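Local coordinates for penicillin-binding protein 1A (Mycobacterium tuberculosis, PDB 5CXW), which polymerises peptidoglycan strands and cross-links their peptides in building the mycobacterial cell wall, the penicillin-sensitive cross-linking being done by the transpeptidase domain in this chain, at residues R61-V65 / A76-G80; K129-V133 / L151-Y156; L221-G225 / A263-T267. All coordinates share one frame; numbering follows the deposited sequence.

Contact 1. Residues R61-V65 / A76-G80; sequences RAAVV and AYYGG
Tyr78 and Val64 meet as an antiparallel hydrogen-bonded pair, each backbone N-H answered by the partner's carbonyl: Val64 N reaches Tyr78 O at 2.9 Å, and Tyr78 N reaches Val64 O at 2.8 Å. On the sheet face they share, their CB atoms lie 4.1 Å apart. The tyrosine ring runs alongside the other strand toward Ala62. With CG anti to the backbone N (chi1 179°), the ring presents an edge to Ala62, and CE2 comes within 3.4 Å of Ala62 O, near the ring plane. A short alanine suits this spot, probably because the flat ring passes close to its backbone. Gly80 N sits over one face of the ring, offset toward the rim. In the plane of the ring, a water donates to Tyr78 OH (2.9 Å) and accepts from Ala62 N (3.2 Å), tying the phenol to the other strand, while Asp81 also bonds the hydroxyl.

Val65 and Tyr77 form the next, non-hydrogen-bonded pair and occupy the opposite face. They lie side by side and point the same way, with Val65 CG2 3.8 Å from Tyr77 CD1; the tyrosine hydroxyl goes on to Asp87 and Gln90. Beta-branched valines favour the extended backbone and fill both buried faces: Val64 meets Val49 of helix 39-53, and Val65 packs on Val211, Ile212 and Ala215 of helix 211-222. This is a beta hairpin at one end of the helix-flanked, five-stranded antiparallel sheet characteristic of penicillin-binding transpeptidases and their beta-lactamase relatives.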
ATOM      1  N   ARG A  61     -10.093  -4.479  13.470  1.00 19.22           N
ATOM      2  CA  ARG A  61      -9.138  -5.392  12.841  1.00 19.08           C
ATOM      3  C   ARG A  61      -8.014  -4.589  12.223  1.00 17.66           C
ATOM      4  O   ARG A  61      -8.169  -3.391  11.903  1.00 16.94           O
ATOM      5  CB  ARG A  61      -9.828  -6.226  11.775  1.00 19.64           C
ATOM      6  CG  ARG A  61     -10.943  -7.148  12.321  1.00 21.17           C
ATOM      7  CD  ARG A  61     -10.325  -8.340  13.012  1.00 22.43           C
ATOM      8  NE  ARG A  61     -11.371  -9.254  13.487  1.00 24.16           N
ATOM      9  CZ  ARG A  61     -12.068  -9.111  14.597  1.00 25.29           C
ATOM     10  NH1 ARG A  61     -11.889  -8.049  15.424  1.00 25.87           N
ATOM     11  NH2 ARG A  61     -12.991 -10.026  14.892  1.00 26.33           N
ATOM     12  N   ALA A  62      -6.872  -5.247  12.047  1.00 17.42           N
ATOM     13  CA  ALA A  62      -5.743  -4.649  11.306  1.00 16.56           C
ATOM     14  C   ALA A  62      -5.107  -5.659  10.373  1.00 15.90           C
ATOM     15  O   ALA A  62      -5.244  -6.876  10.563  1.00 17.39           O
ATOM     16  CB  ALA A  62      -4.686  -4.090  12.270  1.00 16.80           C
ATOM     17  N   ALA A  63      -4.417  -5.173   9.361  1.00 14.42           N
ATOM     18  CA  ALA A  63      -3.576  -6.003   8.526  1.00 13.99           C
ATOM     19  C   ALA A  63      -2.295  -5.253   8.183  1.00 13.28           C
ATOM     20  O   ALA A  63      -2.346  -4.019   7.967  1.00 12.65           O
ATOM     21  CB  ALA A  63      -4.316  -6.391   7.265  1.00 13.95           C
ATOM     22  N   VAL A  64      -1.167  -5.985   8.153  1.00 13.12           N
ATOM     23  CA  VAL A  64       0.152  -5.413   7.873  1.00 12.88           C
ATOM     24  C   VAL A  64       0.901  -6.339   6.928  1.00 12.67           C
ATOM     25  O   VAL A  64       0.981  -7.547   7.155  1.00 12.94           O
ATOM     26  CB  VAL A  64       1.003  -5.309   9.145  1.00 13.27           C
ATOM     27  CG1 VAL A  64       2.323  -4.605   8.871  1.00 13.30           C
ATOM     28  CG2 VAL A  64       0.270  -4.577  10.264  1.00 13.79           C
ATOM     29  N   VAL A  65       1.423  -5.804   5.845  1.00 12.33           N
ATOM     30  CA  VAL A  65       2.309  -6.555   4.952  1.00 12.35           C
ATOM     31  C   VAL A  65       3.551  -5.733   4.654  1.00 12.42           C
ATOM     32  O   VAL A  65       3.437  -4.549   4.307  1.00 11.68           O
ATOM     33  CB  VAL A  65       1.601  -6.902   3.632  1.00 12.53           C
ATOM     34  CG1 VAL A  65       2.546  -7.728   2.739  1.00 12.71           C
ATOM     35  CG2 VAL A  65       0.347  -7.682   3.920  1.00 12.88           C
ATOM     36  N   ALA A  76       7.128  -9.479   6.468  1.00 14.05           N
ATOM     37  CA  ALA A  76       6.219  -9.486   7.588  1.00 14.37           C
ATOM     38  C   ALA A  76       4.809  -9.559   7.024  1.00 13.90           C
ATOM     39  O   ALA A  76       4.514  -8.964   6.005  1.00 13.71           O
ATOM     40  CB  ALA A  76       6.357  -8.220   8.420  1.00 14.48           C
ATOM     41  N   TYR A  77       3.954 -10.273   7.717  1.00 14.61           N
ATOM     42  CA  TYR A  77       2.591 -10.545   7.234  1.00 14.81           C
ATOM     43  C   TYR A  77       1.695 -10.859   8.427  1.00 15.67           C
ATOM     44  O   TYR A  77       1.844 -11.924   9.091  1.00 16.64           O
ATOM     45  CB  TYR A  77       2.614 -11.753   6.276  1.00 15.05           C
ATOM     46  CG  TYR A  77       1.324 -12.037   5.541  1.00 14.71           C
ATOM     47  CD1 TYR A  77       1.046 -11.412   4.340  1.00 14.39           C
ATOM     48  CD2 TYR A  77       0.367 -12.925   6.063  1.00 15.51           C
ATOM     49  CE1 TYR A  77      -0.110 -11.667   3.637  1.00 14.57           C
ATOM     50  CE2 TYR A  77      -0.787 -13.189   5.370  1.00 15.75           C
ATOM     51  CZ  TYR A  77      -1.013 -12.554   4.148  1.00 15.30           C
ATOM     52  OH  TYR A  77      -2.143 -12.831   3.489  1.00 15.84           O
ATOM     53  N   TYR A  78       0.802  -9.902   8.711  1.00 15.97           N
ATOM     54  CA  TYR A  78      -0.177 -10.029   9.717  1.00 16.94           C
ATOM     55  C   TYR A  78      -1.531  -9.876   9.038  1.00 16.98           C
ATOM     56  O   TYR A  78      -1.883  -8.771   8.587  1.00 16.18           O
ATOM     57  CB  TYR A  78       0.022  -8.951  10.800  1.00 17.50           C
ATOM     58  CG  TYR A  78      -1.053  -9.081  11.889  1.00 18.80           C
ATOM     59  CD1 TYR A  78      -0.913  -9.953  12.967  1.00 20.47           C
ATOM     60  CD2 TYR A  78      -2.248  -8.389  11.777  1.00 18.80           C
ATOM     61  CE1 TYR A  78      -1.924 -10.078  13.931  1.00 21.68           C
ATOM     62  CE2 TYR A  78      -3.241  -8.506  12.709  1.00 20.51           C
ATOM     63  CZ  TYR A  78      -3.086  -9.350  13.780  1.00 22.22           C
ATOM     64  OH  TYR A  78      -4.132  -9.437  14.690  1.00 25.10           O
ATOM     65  N   GLY A  79      -2.304 -10.943   8.976  1.00 17.85           N
ATOM     66  CA  GLY A  79      -3.691 -10.843   8.459  1.00 18.70           C
ATOM     67  C   GLY A  79      -4.773 -11.023   9.505  1.00 20.44           C
ATOM     68  O   GLY A  79      -5.953 -10.992   9.173  1.00 20.81           O
ATOM     69  N   GLY A  80      -4.378 -11.218  10.756  1.00 21.88           N
ATOM     70  CA  GLY A  80      -5.327 -11.550  11.797  1.00 25.05           C
ATOM     71  C   GLY A  80      -4.681 -12.474  12.817  1.00 28.12           C
ATOM     72  O   GLY A  80      -3.600 -13.022  12.592  1.00 27.11           O
TER
HETATM   73  O   HOH W   1      -6.414  -7.684  14.133  1.00 33.43           O

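Contact 2. Residues K129-V133 / L151-Y156; sequences KITNV and LNTSYY. With 35P ((2R,4S)-5,5-dimethyl-2-{(1R)-2-oxo-1-[(phenoxyacetyl)amino]ethyl}-1,3-thiazolidine-4-carboxylic acid), chain C.
Ile130 and Asn132 pack against the N-terminal end of helix 152-161, a buried loop-to-helix contact in which the chain leaving strand 128-130 forms part of the wall of the penicillin pocket. Ile130 supplies the apolar half. Its CG1 stands over the centre of the Tyr156 ring, 3.8 Å from the centroid and 2° off the normal, a CH-pi contact, and its CD1 continues across the same ring to 3.6 Å from Tyr156 CZ. With CG1 beside the backbone N (chi1 -51°), CG2 is turned to the helix backbone near Thr153 CA. A branched isoleucine thus serves ring and helix together.

Asn152 faces the antibiotic. Together with Ser150 it is consistent with the SxN motif of penicillin-binding proteins, lying near Ser97, the probable acylated serine. Asn152 ND2 makes a weak hydrogen bond to O18 of the bound penicillin V at 3.1 Å, and a water 3.0 Å from ND2 joins it to Thr131 N. Asn152 OD1 meanwhile accepts from Lys100, which helps fix which way the amide is turned.

The amide of Asn132 uses both its ends on Thr153: OD1 takes Thr153 N on a lone pair at 3.0 Å, and ND2 gives to Thr153 OG1 at 3.1 Å, close to the amide plane. Glu136 O and Ser120 O are further partners of ND2 and OG1 respectively. Val133 CG2 lies 3.4 Å from the penicillin sulfur S11.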
ATOM      1  N   LYS A 129     -20.441  15.322  -5.747  1.00 17.15           N
ATOM      2  CA  LYS A 129     -19.734  16.428  -5.168  1.00 17.90           C
ATOM      3  C   LYS A 129     -18.348  16.011  -4.645  1.00 16.18           C
ATOM      4  O   LYS A 129     -18.275  15.207  -3.743  1.00 16.26           O
ATOM      5  CB  LYS A 129     -20.565  17.014  -4.021  1.00 21.28           C
ATOM      6  CG  LYS A 129     -21.819  17.756  -4.462  1.00 25.36           C
ATOM      7  CD  LYS A 129     -22.431  18.450  -3.223  1.00 30.03           C
ATOM      8  CE  LYS A 129     -23.909  18.770  -3.335  1.00 34.70           C
ATOM      9  NZ  LYS A 129     -24.292  19.177  -4.717  1.00 38.10           N
ATOM     10  N   ILE A 130     -17.277  16.647  -5.128  1.00 14.25           N
ATOM     11  CA  ILE A 130     -15.915  16.334  -4.706  1.00 13.64           C
ATOM     12  C   ILE A 130     -15.457  17.451  -3.772  1.00 14.12           C
ATOM     13  O   ILE A 130     -15.452  18.652  -4.131  1.00 13.81           O
ATOM     14  CB  ILE A 130     -14.926  16.176  -5.920  1.00 13.15           C
ATOM     15  CG1 ILE A 130     -15.505  15.204  -6.952  1.00 13.76           C
ATOM     16  CG2 ILE A 130     -13.580  15.721  -5.424  1.00 12.89           C
ATOM     17  CD1 ILE A 130     -15.913  13.846  -6.417  1.00 13.98           C
ATOM     18  N   THR A 131     -15.054  17.083  -2.557  1.00 15.00           N
ATOM     19  CA  THR A 131     -14.626  18.073  -1.579  1.00 16.28           C
ATOM     20  C   THR A 131     -13.443  17.487  -0.802  1.00 15.70           C
ATOM     21  O   THR A 131     -13.214  16.257  -0.799  1.00 13.85           O
ATOM     22  CB  THR A 131     -15.707  18.468  -0.525  1.00 18.31           C
ATOM     23  OG1 THR A 131     -16.126  17.276   0.118  1.00 20.35           O
ATOM     24  CG2 THR A 131     -16.930  19.003  -1.181  1.00 20.12           C
ATOM     25  N   ASN A 132     -12.793  18.384  -0.076  1.00 16.16           N
ATOM     26  CA  ASN A 132     -11.677  18.011   0.790  1.00 17.25           C
ATOM     27  C   ASN A 132     -12.119  18.007   2.222  1.00 19.24           C
ATOM     28  O   ASN A 132     -13.025  18.762   2.592  1.00 18.97           O
ATOM     29  CB  ASN A 132     -10.557  19.006   0.599  1.00 16.99           C
ATOM     30  CG  ASN A 132     -10.101  19.063  -0.832  1.00 16.21           C
ATOM     31  OD1 ASN A 132     -10.065  18.039  -1.525  1.00 16.52           O
ATOM     32  ND2 ASN A 132      -9.761  20.231  -1.289  1.00 16.32           N
ATOM     33  N   VAL A 133     -11.503  17.131   3.014  1.00 20.84           N
ATOM     34  CA  VAL A 133     -11.837  17.042   4.455  1.00 24.21           C
ATOM     35  C   VAL A 133     -11.700  18.415   5.110  1.00 26.30           C
ATOM     36  O   VAL A 133     -10.698  19.113   4.893  1.00 26.39           O
ATOM     37  CB  VAL A 133     -10.937  16.032   5.190  1.00 24.52           C
ATOM     38  CG1 VAL A 133     -10.930  16.313   6.684  1.00 29.01           C
ATOM     39  CG2 VAL A 133     -11.395  14.609   4.911  1.00 29.46           C
ATOM     40  N   LEU A 151      -5.406  16.410  -1.120  1.00 11.00           N
ATOM     41  CA  LEU A 151      -6.565  17.119  -1.639  1.00 11.48           C
ATOM     42  C   LEU A 151      -7.311  16.302  -2.676  1.00 10.99           C
ATOM     43  O   LEU A 151      -6.797  16.086  -3.764  1.00 11.93           O
ATOM     44  CB  LEU A 151      -6.151  18.481  -2.171  1.00 11.88           C
ATOM     45  CG  LEU A 151      -5.390  19.339  -1.138  1.00 12.96           C
ATOM     46  CD1 LEU A 151      -4.944  20.622  -1.837  1.00 13.45           C
ATOM     47  CD2 LEU A 151      -6.210  19.609   0.068  1.00 13.67           C
ATOM     48  N   ASN A 152      -8.524  15.880  -2.356  1.00 10.64           N
ATOM     49  CA  ASN A 152      -9.377  15.107  -3.281  1.00 10.68           C
ATOM     50  C   ASN A 152      -9.666  15.897  -4.558  1.00 10.48           C
ATOM     51  O   ASN A 152      -9.684  15.340  -5.664  1.00 10.04           O
ATOM     52  CB  ASN A 152     -10.693  14.753  -2.650  1.00 11.53           C
ATOM     53  CG  ASN A 152     -10.605  13.637  -1.661  1.00 12.34           C
ATOM     54  OD1 ASN A 152      -9.528  13.198  -1.220  1.00 12.38           O
ATOM     55  ND2 ASN A 152     -11.820  13.157  -1.253  1.00 14.07           N
ATOM     56  N   THR A 153      -9.948  17.186  -4.398  1.00 10.57           N
ATOM     57  CA  THR A 153     -10.397  17.998  -5.536  1.00 10.84           C
ATOM     58  C   THR A 153      -9.232  18.087  -6.551  1.00 10.92           C
ATOM     59  O   THR A 153      -9.410  17.869  -7.774  1.00 11.29           O
ATOM     60  CB  THR A 153     -10.799  19.381  -5.055  1.00 11.21           C
ATOM     61  OG1 THR A 153      -9.705  19.941  -4.349  1.00 11.20           O
ATOM     62  CG2 THR A 153     -12.050  19.338  -4.184  1.00 11.40           C
ATOM     63  N   SER A 154      -8.031  18.373  -6.059  1.00 10.34           N
ATOM     64  CA  SER A 154      -6.878  18.540  -6.938  1.00 10.64           C
ATOM     65  C   SER A 154      -6.559  17.246  -7.679  1.00 10.30           C
ATOM     66  O   SER A 154      -6.245  17.248  -8.875  1.00 10.97           O
ATOM     67  CB  SER A 154      -5.670  18.892  -6.062  1.00 10.97           C
ATOM     68  OG  SER A 154      -5.892  20.073  -5.286  1.00 11.71           O
ATOM     69  N   TYR A 155      -6.649  16.124  -6.966  1.00 10.11           N
ATOM     70  CA  TYR A 155      -6.326  14.801  -7.555  1.00  9.99           C
ATOM     71  C   TYR A 155      -7.413  14.392  -8.571  1.00  9.99           C
ATOM     72  O   TYR A 155      -7.118  13.698  -9.531  1.00 10.47           O
ATOM     73  CB  TYR A 155      -5.970  13.733  -6.470  1.00  9.68           C
ATOM     74  CG  TYR A 155      -4.466  13.788  -6.351  1.00  9.52           C
ATOM     75  CD1 TYR A 155      -3.818  14.835  -5.689  1.00  9.72           C
ATOM     76  CD2 TYR A 155      -3.682  12.889  -7.010  1.00  9.52           C
ATOM     77  CE1 TYR A 155      -2.421  14.963  -5.708  1.00  9.53           C
ATOM     78  CE2 TYR A 155      -2.305  12.975  -7.068  1.00  9.38           C
ATOM     79  CZ  TYR A 155      -1.660  14.013  -6.416  1.00  9.65           C
ATOM     80  OH  TYR A 155      -0.309  14.153  -6.519  1.00 10.24           O
ATOM     81  N   TYR A 156      -8.675  14.746  -8.320  1.00 10.15           N
ATOM     82  CA  TYR A 156      -9.738  14.553  -9.338  1.00 10.67           C
ATOM     83  C   TYR A 156      -9.412  15.339 -10.597  1.00 10.68           C
ATOM     84  O   TYR A 156      -9.458  14.788 -11.711  1.00 11.45           O
ATOM     85  CB  TYR A 156     -11.095  14.969  -8.801  1.00 11.15           C
ATOM     86  CG  TYR A 156     -12.136  13.899  -8.827  1.00 11.81           C
ATOM     87  CD1 TYR A 156     -12.217  12.993  -7.816  1.00 12.60           C
ATOM     88  CD2 TYR A 156     -13.068  13.809  -9.853  1.00 12.27           C
ATOM     89  CE1 TYR A 156     -13.159  11.984  -7.809  1.00 12.97           C
ATOM     90  CE2 TYR A 156     -14.063  12.852  -9.831  1.00 13.04           C
ATOM     91  CZ  TYR A 156     -14.081  11.922  -8.822  1.00 13.28           C
ATOM     92  OH  TYR A 156     -15.100  10.972  -8.763  1.00 14.34           O
TER
HETATM   93  C24 35P C 702     -15.712  12.233   3.591  1.00 22.91           C
HETATM   94  C23 35P C 702     -16.796  12.123   4.458  1.00 23.35           C
HETATM   95  C22 35P C 702     -16.694  11.361   5.600  1.00 21.66           C
HETATM   96  C21 35P C 702     -15.517  10.701   5.917  1.00 21.04           C
HETATM   97  C20 35P C 702     -14.427  10.798   5.078  1.00 22.38           C
HETATM   98  C19 35P C 702     -14.521  11.584   3.905  1.00 21.95           C
HETATM   99  O1  35P C 702     -13.473  11.743   3.031  1.00 21.08           O
HETATM  100  C2  35P C 702     -12.175  11.317   3.434  1.00 17.88           C
HETATM  101  C3  35P C 702     -11.164  11.857   2.460  1.00 16.93           C
HETATM  102  O18 35P C 702     -11.401  12.882   1.836  1.00 15.90           O
HETATM  103  N4  35P C 702     -10.048  11.149   2.385  1.00 15.36           N
HETATM  104  C5  35P C 702      -8.938  11.564   1.540  1.00 15.65           C
HETATM  105  C6  35P C 702      -8.157  10.357   1.217  1.00 15.22           C
HETATM  106  O17 35P C 702      -8.180   9.289   1.864  1.00 14.58           O
HETATM  107  C8  35P C 702      -7.955  12.618   2.215  1.00 16.87           C
HETATM  108  N7  35P C 702      -6.918  11.757   2.704  1.00 17.04           N
HETATM  109  S11 35P C 702      -8.480  13.507   3.580  1.00 19.18           S
HETATM  110  C10 35P C 702      -7.491  12.752   4.783  1.00 16.79           C
HETATM  111  C12 35P C 702      -8.305  12.451   6.040  1.00 16.87           C
HETATM  112  C15 35P C 702      -6.314  13.587   5.213  1.00 17.24           C
HETATM  113  C9  35P C 702      -7.059  11.445   4.107  1.00 15.60           C
HETATM  114  C13 35P C 702      -5.828  10.735   4.579  1.00 15.30           C
HETATM  115  O14 35P C 702      -4.763  10.960   3.926  1.00 15.63           O
HETATM  116  O16 35P C 702      -5.955   9.945   5.538  1.00 14.40           O
HETATM  117  O   HOH W   2     -14.547  13.933  -2.377  1.00 16.93           O

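Contact 3. Residues L221-G225 / A263-T267; sequences LAASG and ADNVT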
ATOM      1  N   LEU A 221       7.782   1.282  -6.348  1.00  9.87           N
ATOM      2  CA  LEU A 221       8.242   2.662  -6.224  1.00  9.99           C
ATOM      3  C   LEU A 221       9.586   2.751  -5.480  1.00 10.29           C
ATOM      4  O   LEU A 221      10.510   3.455  -5.939  1.00 10.28           O
ATOM      5  CB  LEU A 221       7.181   3.546  -5.590  1.00 10.43           C
ATOM      6  CG  LEU A 221       5.881   3.718  -6.361  1.00 10.71           C
ATOM      7  CD1 LEU A 221       4.865   4.411  -5.469  1.00 11.14           C
ATOM      8  CD2 LEU A 221       6.130   4.498  -7.634  1.00 10.98           C
ATOM      9  N   ALA A 222       9.673   2.016  -4.377  1.00 10.23           N
ATOM     10  CA  ALA A 222      10.877   1.996  -3.509  1.00 10.70           C
ATOM     11  C   ALA A 222      12.094   1.490  -4.273  1.00 11.13           C
ATOM     12  O   ALA A 222      13.235   1.909  -4.017  1.00 11.88           O
ATOM     13  CB  ALA A 222      10.627   1.140  -2.283  1.00 10.71           C
ATOM     14  N   ALA A 223      11.821   0.612  -5.240  1.00 11.09           N
ATOM     15  CA  ALA A 223      12.902   0.025  -6.115  1.00 11.84           C
ATOM     16  C   ALA A 223      13.130   0.819  -7.410  1.00 12.22           C
ATOM     17  O   ALA A 223      13.647   0.265  -8.402  1.00 12.58           O
ATOM     18  CB  ALA A 223      12.576  -1.411  -6.402  1.00 11.90           C
ATOM     19  N   SER A 224      12.715   2.099  -7.429  1.00 11.81           N
ATOM     20  CA  SER A 224      12.953   2.961  -8.596  1.00 12.17           C
ATOM     21  C   SER A 224      12.266   2.400  -9.830  1.00 11.97           C
ATOM     22  O   SER A 224      12.797   2.503 -10.918  1.00 12.13           O
ATOM     23  CB  SER A 224      14.444   3.217  -8.816  1.00 13.47           C
ATOM     24  OG  SER A 224      14.932   4.110  -7.796  1.00 13.30           O
ATOM     25  N   GLY A 225      11.086   1.777  -9.621  1.00 11.40           N
ATOM     26  CA  GLY A 225      10.214   1.353 -10.715  1.00 10.92           C
ATOM     27  C   GLY A 225      10.342  -0.090 -11.111  1.00 11.59           C
ATOM     28  O   GLY A 225       9.659  -0.518 -12.042  1.00 11.91           O
ATOM     29  N   ALA A 263       9.435   7.087 -10.839  1.00 10.16           N
ATOM     30  CA  ALA A 263       9.307   6.532  -9.500  1.00 10.47           C
ATOM     31  C   ALA A 263      10.032   7.423  -8.464  1.00 10.24           C
ATOM     32  O   ALA A 263       9.520   7.656  -7.366  1.00  9.66           O
ATOM     33  CB  ALA A 263       9.901   5.164  -9.461  1.00 11.19           C
ATOM     34  N   ASP A 264      11.216   7.905  -8.801  1.00 10.52           N
ATOM     35  CA  ASP A 264      12.035   8.707  -7.867  1.00 10.93           C
ATOM     36  C   ASP A 264      11.384  10.089  -7.585  1.00 10.97           C
ATOM     37  O   ASP A 264      11.547  10.653  -6.488  1.00 11.19           O
ATOM     38  CB  ASP A 264      13.470   8.817  -8.373  1.00 11.87           C
ATOM     39  CG  ASP A 264      14.212   7.430  -8.375  1.00 12.38           C
ATOM     40  OD1 ASP A 264      13.713   6.434  -7.737  1.00 12.59           O
ATOM     41  OD2 ASP A 264      15.297   7.388  -8.973  1.00 13.80           O
ATOM     42  N   ASN A 265      10.658  10.634  -8.563  1.00 10.52           N
ATOM     43  CA  ASN A 265       9.860  11.840  -8.342  1.00 10.55           C
ATOM     44  C   ASN A 265       8.646  11.574  -7.431  1.00  9.75           C
ATOM     45  O   ASN A 265       8.293  12.427  -6.565  1.00  9.98           O
ATOM     46  CB  ASN A 265       9.415  12.517  -9.641  1.00 10.62           C
ATOM     47  CG  ASN A 265      10.456  13.469 -10.164  1.00 11.75           C
ATOM     48  OD1 ASN A 265      10.527  14.610  -9.730  1.00 12.53           O
ATOM     49  ND2 ASN A 265      11.251  13.038 -11.103  1.00 11.80           N
ATOM     50  N   VAL A 266       7.990  10.417  -7.618  1.00  9.73           N
ATOM     51  CA  VAL A 266       6.897  10.048  -6.722  1.00  9.40           C
ATOM     52  C   VAL A 266       7.446   9.945  -5.248  1.00  9.68           C
ATOM     53  O   VAL A 266       6.886  10.515  -4.308  1.00  9.23           O
ATOM     54  CB  VAL A 266       6.209   8.748  -7.124  1.00  9.76           C
ATOM     55  CG1 VAL A 266       5.241   8.287  -6.033  1.00  9.88           C
ATOM     56  CG2 VAL A 266       5.524   8.898  -8.505  1.00 10.43           C
ATOM     57  N   THR A 267       8.581   9.273  -5.099  1.00  9.96           N
ATOM     58  CA  THR A 267       9.268   9.205  -3.809  1.00 10.21           C
ATOM     59  C   THR A 267       9.458  10.576  -3.227  1.00 10.19           C
ATOM     60  O   THR A 267       9.144  10.795  -2.057  1.00 10.53           O
ATOM     61  CB  THR A 267      10.578   8.416  -3.949  1.00 10.52           C
ATOM     62  OG1 THR A 267      10.240   7.106  -4.388  1.00 10.70           O
ATOM     63  CG2 THR A 267      11.349   8.353  -2.635  1.00 11.42           C
TER
HETATM   64  O   HOH W   3      12.242   5.716  -5.595  1.00 15.59           O
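Asp264 OD1 is gripped from two directions: Ser224 OG donates to it at 2.6 Å, on the syn lone pair, and a water donates to it at 2.7 Å. Ser224 is placed for this by the Schellman motif that ends helix 211-222. As the C-prime residue it takes a positive phi of 61°, while its own N bonds back to Leu221 O at 3.0 Å and Gly225 N returns to Thr220 O. From that turn its CB-OG bond reaches across to helix 260-270, with OG beside the backbone N. A serine fits here because it is short and ends in a donor, and an aspartate on the other helix offers a strong acceptor. The other carboxylate oxygen, Asp264 OD2, forms a salt bridge with Lys260 one turn earlier, which probably favours the ionised form of the acid.

The bridging water completes the polar side of the contact. It also donates to Leu221 O, so that this carbonyl near the helix end serves two donors, and it accepts from Thr267 OG1, a hydroxyl bonded as well to Tyr311. One solvent molecule thus joins the end of one helix to two residues about a turn apart on the other, Asp264 and Thr267.

The rest of the contact is apolar. Leu221 and Val266 cross at about a right angle, Leu221 CD1 lying 3.9 Å from Val266 CG1, and both side chains also touch Val105 of helix 100-109. Ala263 points toward the turn, its single methyl letting the helix approach the bare backbone there. Gly225, whose phi of 97° suits a residue without a side chain, brings its backbone N to 3.6 Å from Ala263 CB.

In the fold
All three contacts belong to the transpeptidase domain and follow one another along the chain without overlapping. Contact 1 lies at one end of the five-stranded sheet; contacts 2 and 3 lie about 29 and 24 Å from it, centre to centre, each across the chain's centre from it. Helix 211-222 links contacts 1 and 3, since its start packs on the hairpin and its end meets helix 260-270. Helix 100-109, which carries Lys100, touches both other regions: Tyr155 of helix 152-161, and Leu221 and Val266 of contact 3; the nearest atoms of contacts 2 and 3 are about 8 Å apart. Contact 2 alone of the three reaches the bound penicillin, while the other two join parts of the surrounding framework.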